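Local coordinates for protein probable hydrolase (Pseudomonas aeruginosa, PDB 7AL6) that is of unknown function but has the alpha/beta hydrolase fold and is probably a hydrolase, perhaps a lipolytic enzyme, at residues H14-A18 and H65-R69; F221-V225 and T251-E255; V232-G237 and G261-L265. One frame throughout, in Å; residues are numbered along the deposited sequence. Where two conformers were deposited one is given.

Contact 1 (H14-A18 and H65-R69); sequences HIELA and HSAHR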
ATOM      1  N   HIS A  14      10.269   3.466  -1.682  1.00 27.08           N
ATOM      2  CA  HIS A  14       9.149   2.670  -2.143  1.00 26.25           C
ATOM      3  C   HIS A  14       9.086   1.268  -1.563  1.00 25.13           C
ATOM      4  O   HIS A  14       8.150   0.528  -1.885  1.00 30.01           O
ATOM      5  CB  HIS A  14       9.240   2.539  -3.675  1.00 28.11           C
ATOM      6  CG  HIS A  14      10.530   1.931  -4.140  1.00 31.25           C
ATOM      7  ND1 HIS A  14      11.748   2.569  -3.996  1.00 29.91           N
ATOM      8  CD2 HIS A  14      10.798   0.735  -4.727  1.00 30.42           C
ATOM      9  CE1 HIS A  14      12.707   1.793  -4.477  1.00 33.59           C
ATOM     10  NE2 HIS A  14      12.153   0.683  -4.940  1.00 26.32           N
ATOM     11  N   ILE A  15      10.118   0.827  -0.879  1.00 25.49           N
ATOM     12  CA  ILE A  15      10.166  -0.555  -0.345  1.00 22.16           C
ATOM     13  C   ILE A  15      11.189  -0.606   0.774  1.00 22.63           C
ATOM     14  O   ILE A  15      12.106   0.177   0.770  1.00 24.57           O
ATOM     15  CB  ILE A  15      10.520  -1.540  -1.475  1.00 24.09           C
ATOM     16  CG1 ILE A  15      10.179  -2.989  -1.137  1.00 28.51           C
ATOM     17  CG2 ILE A  15      11.970  -1.387  -1.862  1.00 23.98           C
ATOM     18  CD1 ILE A  15      10.226  -3.934  -2.305  1.00 29.68           C
ATOM     19  N   GLU A  16      11.050  -1.571   1.647  1.00 25.39           N
ATOM     20  CA  GLU A  16      11.988  -1.808   2.743  1.00 21.83           C
ATOM     21  C   GLU A  16      12.702  -3.126   2.452  1.00 20.87           C
ATOM     22  O   GLU A  16      12.026  -4.106   2.295  1.00 22.96           O
ATOM     23  CB  GLU A  16      11.201  -1.843   4.031  1.00 29.78           C
ATOM     24  CG  GLU A  16      12.037  -1.536   5.209  1.00 36.86           C
ATOM     25  CD  GLU A  16      11.219  -1.601   6.467  1.00 49.21           C
ATOM     26  OE1 GLU A  16      10.609  -0.609   6.806  1.00 34.59           O
ATOM     27  OE2 GLU A  16      11.198  -2.672   7.051  1.00 39.64           O
ATOM     28  N   LEU A  17      14.022  -3.150   2.416  1.00 22.42           N
ATOM     29  CA  LEU A  17      14.774  -4.375   2.099  1.00 25.52           C
ATOM     30  C   LEU A  17      15.552  -4.819   3.321  1.00 26.46           C
ATOM     31  O   LEU A  17      15.782  -4.023   4.186  1.00 29.21           O
ATOM     32  CB  LEU A  17      15.747  -4.126   0.949  1.00 23.29           C
ATOM     33  CG  LEU A  17      15.142  -3.647  -0.357  1.00 25.42           C
ATOM     34  CD1 LEU A  17      16.231  -3.391  -1.364  1.00 26.20           C
ATOM     35  CD2 LEU A  17      14.134  -4.635  -0.886  1.00 21.23           C
ATOM     36  N   ALA A  18      15.865  -6.088   3.374  1.00 20.51           N
ATOM     37  CA  ALA A  18      16.716  -6.640   4.414  1.00 23.25           C
ATOM     38  C   ALA A  18      18.123  -6.864   3.884  1.00 25.51           C
ATOM     39  O   ALA A  18      18.318  -7.155   2.696  1.00 21.33           O
ATOM     40  CB  ALA A  18      16.145  -7.970   4.923  1.00 22.36           C
ATOM     41  N   HIS A  65      14.314 -12.050   3.462  1.00 22.17           N
ATOM     42  CA  HIS A  65      13.515 -11.288   4.433  1.00 22.15           C
ATOM     43  C   HIS A  65      13.143  -9.881   3.948  1.00 27.29           C
ATOM     44  O   HIS A  65      12.598  -9.077   4.731  1.00 23.34           O
ATOM     45  CB  HIS A  65      14.267 -11.235   5.773  1.00 25.51           C
ATOM     46  CG  HIS A  65      14.330 -12.575   6.461  1.00 25.24           C
ATOM     47  ND1 HIS A  65      15.164 -12.841   7.524  1.00 29.95           N
ATOM     48  CD2 HIS A  65      13.677 -13.733   6.197  1.00 21.62           C
ATOM     49  CE1 HIS A  65      15.006 -14.103   7.895  1.00 28.66           C
ATOM     50  NE2 HIS A  65      14.112 -14.666   7.101  1.00 25.74           N
ATOM     51  N   SER A  66      13.393  -9.562   2.677  1.00 24.93           N
ATOM     52  CA  SER A  66      13.020  -8.252   2.156  1.00 24.78           C
ATOM     53  C   SER A  66      11.515  -8.209   1.916  1.00 20.73           C
ATOM     54  O   SER A  66      10.887  -9.218   1.629  1.00 23.17           O
ATOM     55  CB  SER A  66      13.782  -7.939   0.849  1.00 17.38           C
ATOM     56  OG  SER A  66      15.083  -7.448   1.159  1.00 22.18           O
ATOM     57  N   ALA A  67      10.951  -7.015   1.952  1.00 25.19           N
ATOM     58  CA  ALA A  67       9.535  -6.909   1.660  1.00 20.59           C
ATOM     59  C   ALA A  67       9.240  -7.330   0.229  1.00 24.05           C
ATOM     60  O   ALA A  67      10.088  -7.223  -0.660  1.00 23.96           O
ATOM     61  CB  ALA A  67       9.074  -5.474   1.894  1.00 25.22           C
ATOM     62  N   HIS A  68       8.022  -7.828   0.021  1.00 24.06           N
ATOM     63  CA  HIS A  68       7.432  -7.901  -1.303  1.00 25.52           C
ATOM     64  C   HIS A  68       7.114  -6.496  -1.811  1.00 25.08           C
ATOM     65  O   HIS A  68       6.805  -5.587  -1.042  1.00 30.80           O
ATOM     66  CB  HIS A  68       6.141  -8.729  -1.287  1.00 24.30           C
ATOM     67  CG  HIS A  68       6.321 -10.116  -0.798  1.00 34.78           C
ATOM     68  ND1 HIS A  68       7.282 -10.962  -1.307  1.00 32.69           N
ATOM     69  CD2 HIS A  68       5.700 -10.795   0.194  1.00 32.75           C
ATOM     70  CE1 HIS A  68       7.230 -12.112  -0.665  1.00 37.69           C
ATOM     71  NE2 HIS A  68       6.281 -12.034   0.251  1.00 33.20           N
ATOM     72  N   ARG A  69       7.198  -6.323  -3.120  1.00 27.39           N
ATOM     73  CA  ARG A  69       6.833  -5.050  -3.727  1.00 27.61           C
ATOM     74  C   ARG A  69       5.344  -4.768  -3.536  1.00 28.77           C
ATOM     75  O   ARG A  69       4.530  -5.684  -3.404  1.00 24.96           O
ATOM     76  CB  ARG A  69       7.131  -5.062  -5.227  1.00 26.45           C
ATOM     77  CG  ARG A  69       8.613  -5.257  -5.608  1.00 28.06           C
ATOM     78  CD  ARG A  69       8.852  -4.807  -7.061  1.00 29.22           C
ATOM     79  NE  ARG A  69      10.203  -5.098  -7.510  1.00 27.81           N
ATOM     80  CZ  ARG A  69      11.285  -4.479  -7.048  1.00 27.40           C
ATOM     81  NH1 ARG A  69      11.168  -3.528  -6.146  1.00 27.20           N
ATOM     82  NH2 ARG A  69      12.481  -4.808  -7.505  1.00 27.53           N
TER
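Ser66 OG accepts a short, nearly straight hydrogen bond from Ala18 N at 2.7 Å, N-H...O angle 164°. The torsion chi1 of -82° sets the hydroxyl beside the serine's own backbone N and leads it to the strand 16-22. OG also lies 3.2 Å from Leu17 CA and is hydrogen-bonded to Asp59 O, so this buried hydroxyl ties the loop to two backbones. Leu17 CD2 closes on Ser66 CB at 3.7 Å. One residue further on, Ala67 N donates to Glu16 O at 3.1 Å.

Ile15 adds apolar packing. Its CG1 branch is swung away from the backbone N (chi1 -162°) and runs out straight toward the loop. CD1 then touches Ala67 O at 3.7 Å and Arg69 CG at 3.9 Å, while CG1 faces Ala67 CB. Arg69 NH1 comes to the edge of the His14 ring, near its plane, but it does not bond His14 NE2. Asp83 takes both: a salt bridge from Arg69 and a hydrogen bond from His14. Glu16 turns instead to Arg9 and to Arg200 of a second subunit. Here the loop following strand 53-58 is fastened to the neighbouring strand 16-22, in the antiparallel N-terminal part of the alpha/beta hydrolase sheet.

Contact 2 (F221-V225 and T251-E255); sequences FVRSV and TLPFE. With EDO (1,2-ethanediol), chain H.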
ATOM      1  N   PHE A 221      24.992  -3.582 -23.170  1.00 31.05           N
ATOM      2  CA  PHE A 221      25.156  -3.402 -21.711  1.00 29.05           C
ATOM      3  C   PHE A 221      26.515  -3.961 -21.292  1.00 23.86           C
ATOM      4  O   PHE A 221      27.207  -3.289 -20.605  1.00 28.10           O
ATOM      5  CB  PHE A 221      24.001  -4.040 -20.940  1.00 27.22           C
ATOM      6  CG  PHE A 221      22.825  -3.124 -20.749  1.00 24.53           C
ATOM      7  CD1 PHE A 221      22.848  -2.135 -19.796  1.00 29.56           C
ATOM      8  CD2 PHE A 221      21.707  -3.238 -21.537  1.00 27.62           C
ATOM      9  CE1 PHE A 221      21.776  -1.284 -19.637  1.00 26.98           C
ATOM     10  CE2 PHE A 221      20.632  -2.386 -21.376  1.00 30.47           C
ATOM     11  CZ  PHE A 221      20.675  -1.403 -20.432  1.00 27.56           C
ATOM     12  N   VAL A 222      26.878  -5.140 -21.764  1.00 27.95           N
ATOM     13  CA  VAL A 222      28.162  -5.804 -21.415  1.00 28.22           C
ATOM     14  C   VAL A 222      29.299  -4.930 -21.943  1.00 26.97           C
ATOM     15  O   VAL A 222      30.224  -4.660 -21.225  1.00 30.11           O
ATOM     16  CB  VAL A 222      28.247  -7.217 -22.007  1.00 36.07           C
ATOM     17  CG1 VAL A 222      29.664  -7.731 -21.991  1.00 42.10           C
ATOM     18  CG2 VAL A 222      27.345  -8.187 -21.297  1.00 38.32           C
ATOM     19  N   ARG A 223      29.137  -4.436 -23.154  1.00 30.13           N
ATOM     20  CA  ARG A 223      30.138  -3.601 -23.809  0.55 38.30           C
ATOM     21  C   ARG A 223      30.275  -2.258 -23.121  1.00 35.04           C
ATOM     22  O   ARG A 223      31.353  -1.657 -23.151  1.00 32.74           O
ATOM     23  CB  ARG A 223      29.778  -3.355 -25.281  0.55 31.06           C
ATOM     24  CG  ARG A 223      30.049  -4.520 -26.201  0.55 38.03           C
ATOM     25  CD  ARG A 223      31.535  -4.653 -26.556  0.55 41.65           C
ATOM     26  NE  ARG A 223      31.839  -6.041 -26.850  0.55 29.42           N
ATOM     27  CZ  ARG A 223      31.778  -6.568 -28.059  0.55 39.41           C
ATOM     28  NH1 ARG A 223      31.463  -5.798 -29.099  0.55 48.46           N
ATOM     29  NH2 ARG A 223      32.055  -7.857 -28.233  0.55 38.93           N
ATOM     30  N   SER A 224      29.199  -1.771 -22.521  1.00 34.82           N
ATOM     31  CA  SER A 224      29.156  -0.468 -21.819  1.00 29.98           C
ATOM     32  C   SER A 224      29.806  -0.520 -20.434  1.00 28.83           C
ATOM     33  O   SER A 224      29.984   0.526 -19.877  1.00 28.79           O
ATOM     34  CB  SER A 224      27.769   0.057 -21.746  1.00 33.34           C
ATOM     35  OG  SER A 224      27.371   0.532 -23.005  1.00 36.44           O
ATOM     36  N   VAL A 225      30.111  -1.687 -19.890  1.00 25.20           N
ATOM     37  CA  VAL A 225      30.765  -1.762 -18.558  1.00 23.95           C
ATOM     38  C   VAL A 225      32.119  -1.051 -18.689  1.00 37.07           C
ATOM     39  O   VAL A 225      32.827  -1.335 -19.629  1.00 28.51           O
ATOM     40  CB  VAL A 225      30.927  -3.205 -18.064  1.00 27.21           C
ATOM     41  CG1 VAL A 225      31.821  -3.273 -16.852  1.00 25.13           C
ATOM     42  CG2 VAL A 225      29.590  -3.853 -17.776  1.00 29.71           C
ATOM     43  N   THR A 251      35.889 -12.030 -26.373  1.00 42.14           N
ATOM     44  CA  THR A 251      35.840 -10.638 -26.878  1.00 36.17           C
ATOM     45  C   THR A 251      35.658  -9.614 -25.746  1.00 39.17           C
ATOM     46  O   THR A 251      35.407  -8.480 -26.069  1.00 37.86           O
ATOM     47  CB  THR A 251      34.732 -10.449 -27.920  1.00 38.73           C
ATOM     48  OG1 THR A 251      33.449 -10.431 -27.313  1.00 45.53           O
ATOM     49  CG2 THR A 251      34.733 -11.530 -28.967  1.00 51.81           C
ATOM     50  N   LEU A 252      35.749  -9.985 -24.474  1.00 37.01           N
ATOM     51  CA  LEU A 252      35.480  -9.051 -23.396  1.00 34.75           C
ATOM     52  C   LEU A 252      36.718  -8.902 -22.535  1.00 27.00           C
ATOM     53  O   LEU A 252      37.451  -9.861 -22.320  1.00 30.32           O
ATOM     54  CB  LEU A 252      34.313  -9.502 -22.495  1.00 35.00           C
ATOM     55  CG  LEU A 252      32.970  -9.739 -23.155  1.00 37.23           C
ATOM     56  CD1 LEU A 252      31.958 -10.317 -22.148  1.00 36.98           C
ATOM     57  CD2 LEU A 252      32.451  -8.463 -23.789  1.00 33.80           C
ATOM     58  N   PRO A 253      36.948  -7.747 -22.003  1.00 29.75           N
ATOM     59  CA  PRO A 253      38.152  -7.566 -21.199  1.00 29.27           C
ATOM     60  C   PRO A 253      37.999  -8.025 -19.764  1.00 33.65           C
ATOM     61  O   PRO A 253      38.779  -7.587 -18.914  1.00 31.38           O
ATOM     62  CB  PRO A 253      38.381  -6.050 -21.260  1.00 33.39           C
ATOM     63  CG  PRO A 253      36.943  -5.505 -21.273  1.00 33.68           C
ATOM     64  CD  PRO A 253      36.229  -6.484 -22.224  1.00 28.53           C
ATOM     65  N   PHE A 254      37.009  -8.862 -19.451  1.00 34.62           N
ATOM     66  CA  PHE A 254      36.866  -9.325 -18.072  1.00 27.70           C
ATOM     67  C   PHE A 254      37.953 -10.339 -17.730  1.00 34.76           C
ATOM     68  O   PHE A 254      38.315 -11.173 -18.558  1.00 32.25           O
ATOM     69  CB  PHE A 254      35.475  -9.946 -17.848  1.00 30.20           C
ATOM     70  CG  PHE A 254      34.317  -9.063 -18.259  1.00 32.77           C
ATOM     71  CD1 PHE A 254      34.463  -7.694 -18.390  1.00 28.57           C
ATOM     72  CD2 PHE A 254      33.067  -9.613 -18.502  1.00 36.70           C
ATOM     73  CE1 PHE A 254      33.402  -6.901 -18.771  1.00 34.74           C
ATOM     74  CE2 PHE A 254      32.003  -8.813 -18.872  1.00 33.62           C
ATOM     75  CZ  PHE A 254      32.169  -7.463 -18.998  1.00 32.91           C
ATOM     76  N   GLU A 255      38.464 -10.281 -16.492  1.00 30.87           N
ATOM     77  CA  GLU A 255      39.278 -11.372 -15.968  1.00 33.05           C
ATOM     78  C   GLU A 255      38.395 -12.608 -15.756  1.00 41.12           C
ATOM     79  O   GLU A 255      37.271 -12.508 -15.258  1.00 34.74           O
ATOM     80  CB  GLU A 255      39.946 -10.969 -14.644  1.00 32.71           C
ATOM     81  CG  GLU A 255      40.863  -9.712 -14.715  1.00 33.42           C
ATOM     82  CD  GLU A 255      41.365  -9.257 -13.330  1.00 27.10           C
ATOM     83  OE1 GLU A 255      41.666 -10.123 -12.490  1.00 39.12           O
ATOM     84  OE2 GLU A 255      41.469  -8.029 -13.063  1.00 36.08           O
TER
HETATM   85  C1  EDO H 404      39.889  -6.120 -14.623  1.00 42.33           C
HETATM   86  O1  EDO H 404      41.115  -5.444 -14.736  1.00 49.34           O
HETATM   87  C2  EDO H 404      39.445  -6.710 -15.899  1.00 47.48           C
HETATM   88  O2  EDO H 404      38.289  -6.204 -16.459  1.00 39.03           O
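Apolar packing carries most of this contact, and Val222 is at its centre. Its CG1 methyl butts against both methyls of Leu252, 3.4 Å from CD2 and 3.5 Å from CD1, tighter than usual van der Waals contact. The two side chains cross at about a right angle. Chi1 of 164° turns CG1 away from the helix backbone N and out to the leucine. The same methyl meets Phe254 CZ at 3.9 Å, obliquely to the ring. Val225 CG1 approaches CE1 of that ring more loosely. One face of Phe254 is covered from within its own segment: Leu252 CB sits over the ring centre, 4.1 Å above the plane. Leu128 packs against Val222, Leu252 and Phe254.

In the alpha/beta hydrolase fold, this joins helix 215-223 and the residues just after it to the loop that leads into the edge strand 255-259. Helix 103-114 also touches Val222 and Val225.

Polar contacts lie at the exposed margin. Arg223 was modelled in two conformations; in one, NH2 gives Thr251 OG1 a weak and doubtful hydrogen bond of 3.1 Å, bent to 131°. In that copy the hydroxyl and Leu252 CD2 both lie at the guanidinium edge, in its plane. Thr251 OG1 is also hydrogen-bonded to Leu248 O. A 1,2-ethanediol, probably from the crystallisation liquor, donates from O2 to Pro253 O at 2.9 Å and also bonds Val229 N.

Contact 3 (V232-G237 and G261-L265); sequences VLAEQG and GGHHL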
ATOM      1  N   VAL A 232      33.911 -15.390 -12.448  1.00 32.19           N
ATOM      2  CA  VAL A 232      34.143 -16.787 -12.071  1.00 25.63           C
ATOM      3  C   VAL A 232      33.174 -17.661 -12.840  1.00 30.61           C
ATOM      4  O   VAL A 232      31.967 -17.378 -12.905  1.00 27.96           O
ATOM      5  CB  VAL A 232      34.004 -17.000 -10.563  1.00 31.06           C
ATOM      6  CG1 VAL A 232      33.866 -18.509 -10.251  1.00 33.66           C
ATOM      7  CG2 VAL A 232      35.212 -16.390  -9.862  1.00 31.09           C
ATOM      8  N   LEU A 233      33.709 -18.729 -13.427  1.00 31.30           N
ATOM      9  CA  LEU A 233      32.975 -19.630 -14.307  1.00 29.40           C
ATOM     10  C   LEU A 233      33.057 -21.019 -13.707  1.00 35.30           C
ATOM     11  O   LEU A 233      34.159 -21.535 -13.524  1.00 30.02           O
ATOM     12  CB  LEU A 233      33.582 -19.631 -15.710  1.00 36.02           C
ATOM     13  CG  LEU A 233      33.513 -18.234 -16.324  1.00 42.30           C
ATOM     14  CD1 LEU A 233      34.515 -18.080 -17.424  1.00 44.09           C
ATOM     15  CD2 LEU A 233      32.092 -18.010 -16.822  1.00 32.46           C
ATOM     16  N   ALA A 234      31.908 -21.553 -13.327  1.00 34.73           N
ATOM     17  CA  ALA A 234      31.777 -22.879 -12.705  1.00 37.37           C
ATOM     18  C   ALA A 234      31.935 -23.929 -13.806  1.00 29.18           C
ATOM     19  O   ALA A 234      31.196 -23.838 -14.754  1.00 31.61           O
ATOM     20  CB  ALA A 234      30.452 -23.012 -12.017  1.00 30.74           C
ATOM     21  N   GLU A 235      32.733 -24.964 -13.591  1.00 31.94           N
ATOM     22  CA  GLU A 235      32.903 -25.971 -14.760  0.52 37.08           C
ATOM     23  C   GLU A 235      31.563 -26.673 -15.281  1.00 34.99           C
ATOM     24  O   GLU A 235      31.198 -26.993 -16.441  1.00 37.87           O
ATOM     25  CB  GLU A 235      33.680 -27.156 -14.197  0.52 38.24           C
ATOM     26  CG  GLU A 235      33.976 -28.222 -15.235  0.52 46.30           C
ATOM     27  CD  GLU A 235      34.955 -29.303 -14.809  0.52 45.24           C
ATOM     28  OE1 GLU A 235      35.126 -30.272 -15.572  0.52 55.30           O
ATOM     29  OE2 GLU A 235      35.549 -29.176 -13.729  0.52 42.64           O
ATOM     30  N   GLN A 236      30.705 -26.901 -14.302  1.00 31.56           N
ATOM     31  CA  GLN A 236      29.367 -27.509 -14.437  1.00 37.13           C
ATOM     32  C   GLN A 236      28.239 -26.474 -14.341  1.00 47.12           C
ATOM     33  O   GLN A 236      27.108 -26.895 -14.189  1.00 46.23           O
ATOM     34  CB  GLN A 236      29.242 -28.640 -13.432  1.00 43.28           C
ATOM     35  CG  GLN A 236      29.892 -29.903 -13.945  1.00 56.96           C
ATOM     36  CD  GLN A 236      29.753 -31.032 -12.967  1.00 70.34           C
ATOM     37  OE1 GLN A 236      30.513 -31.137 -12.021  1.00 72.96           O
ATOM     38  NE2 GLN A 236      28.767 -31.880 -13.191  1.00 83.53           N
ATOM     39  N   GLY A 237      28.520 -25.176 -14.441  1.00 41.39           N
ATOM     40  CA  GLY A 237      27.497 -24.147 -14.405  1.00 36.60           C
ATOM     41  C   GLY A 237      27.154 -23.600 -15.782  1.00 55.56           C
ATOM     42  O   GLY A 237      26.925 -24.367 -16.723  1.00 41.77           O
ATOM     43  N   GLY A 261      32.993 -27.193 -10.044  1.00 35.31           N
ATOM     44  CA  GLY A 261      31.779 -27.202  -9.246  1.00 38.53           C
ATOM     45  C   GLY A 261      30.588 -26.788 -10.064  1.00 35.35           C
ATOM     46  O   GLY A 261      30.666 -26.590 -11.285  1.00 34.92           O
ATOM     47  N   GLY A 262      29.465 -26.628  -9.367  1.00 32.83           N
ATOM     48  CA  GLY A 262      28.214 -26.247  -9.992  1.00 29.21           C
ATOM     49  C   GLY A 262      27.964 -24.738  -9.991  1.00 24.25           C
ATOM     50  O   GLY A 262      28.798 -23.929  -9.596  1.00 26.62           O
ATOM     51  N   HIS A 263      26.752 -24.373 -10.423  1.00 26.33           N
ATOM     52  CA  HIS A 263      26.346 -22.981 -10.509  1.00 32.07           C
ATOM     53  C   HIS A 263      26.428 -22.239  -9.169  1.00 32.18           C
ATOM     54  O   HIS A 263      26.707 -21.027  -9.137  1.00 28.50           O
ATOM     55  CB  HIS A 263      24.942 -22.969 -11.035  1.00 33.98           C
ATOM     56  CG  HIS A 263      24.382 -21.612 -11.252  1.00 41.93           C
ATOM     57  ND1 HIS A 263      24.999 -20.674 -12.047  1.00 29.86           N
ATOM     58  CD2 HIS A 263      23.246 -21.040 -10.799  1.00 32.61           C
ATOM     59  CE1 HIS A 263      24.252 -19.588 -12.097  1.00 36.28           C
ATOM     60  NE2 HIS A 263      23.186 -19.781 -11.341  1.00 31.11           N
ATOM     61  N   HIS A 264      26.242 -22.948  -8.062  1.00 27.19           N
ATOM     62  CA  HIS A 264      26.370 -22.387  -6.719  1.00 33.44           C
ATOM     63  C   HIS A 264      27.690 -22.741  -6.084  1.00 31.00           C
ATOM     64  O   HIS A 264      27.756 -22.929  -4.869  1.00 30.12           O
ATOM     65  CB  HIS A 264      25.216 -22.861  -5.841  1.00 33.89           C
ATOM     66  CG  HIS A 264      23.929 -22.148  -6.107  1.00 26.67           C
ATOM     67  ND1 HIS A 264      23.141 -22.416  -7.205  1.00 32.12           N
ATOM     68  CD2 HIS A 264      23.305 -21.150  -5.424  1.00 31.17           C
ATOM     69  CE1 HIS A 264      22.075 -21.631  -7.182  1.00 32.68           C
ATOM     70  NE2 HIS A 264      22.158 -20.847  -6.115  1.00 30.79           N
ATOM     71  N   LEU A 265      28.785 -22.771  -6.867  1.00 29.88           N
ATOM     72  CA  LEU A 265      30.044 -23.294  -6.340  1.00 23.96           C
ATOM     73  C   LEU A 265      30.510 -22.561  -5.094  1.00 28.28           C
ATOM     74  O   LEU A 265      31.221 -23.143  -4.260  1.00 27.80           O
ATOM     75  CB  LEU A 265      31.136 -23.260  -7.415  1.00 36.07           C
ATOM     76  CG  LEU A 265      31.782 -21.919  -7.723  1.00 33.98           C
ATOM     77  CD1 LEU A 265      33.011 -22.172  -8.635  1.00 29.31           C
ATOM     78  CD2 LEU A 265      30.814 -20.950  -8.399  1.00 26.80           C
TER
HETATM   79  O   HOH W   1      33.631 -29.580 -11.744  1.00 36.99           O
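The loop that carries His263, the probable histidine of a Ser-His-Asp triad, packs here on strand 229-234 and the turn that follows it. Ala234 points its CB into this loop, 3.1 Å from Gly262 O and 3.7 Å from Gly261 O. Gln236 N donates to Gly261 O at 3.0 Å, with an N-H...O angle of 151° and the donor nearly in line with the C=O bond. This ties the loop to the type I turn Ala234-Gly237, which Gly237 N closes onto Ala234 O. Gly237 brings its bare CA to 4.1 Å from His263 N.

Chi1 of 77° puts Leu265 CG between its backbone N and carbonyl carbon and turns the two methyls to the strand. They divide the work: CD1 meets Val232 CG1 at 4.1 Å, and CD2 meets Ala234 CB at 4.2 Å. Where the turn is exposed, a water accepts from Gly261 N, with a weak link to Gln236 OE1. It also donates to OE2 in one of the two modelled conformers of Glu235.

The His263 ring turns off toward Asp126 and Ser102. ND1 is hydrogen-bonded to Asp126 OD2 and NE2 to Ser102 OG, while Ala234 N bonds the other oxygen of Asp126. This is consistent with the catalytic triad of alpha/beta hydrolases, its histidine on the loop after the last strand.

Contacts 1 and 3 both reach the main sheet but on opposite sides of the chain's centre, with their centres about 29 Å apart. Contact 1 is the buried one, and backbone and hydroxyl hydrogen bonds are its main chemistry. Contacts 2 and 3 are partly buried. They share a region: helix 215-223 leads into strand 229-234, their segments alternate along the chain, and their nearest atoms are about 5 Å apart. They hold opposite ends of strand 255-259, contact 2 the loop before it and contact 3 the loop after. Contact 2 is mainly apolar. Contact 3 mixes glycine-rich backbone packing with small apolar contacts beside the probable triad.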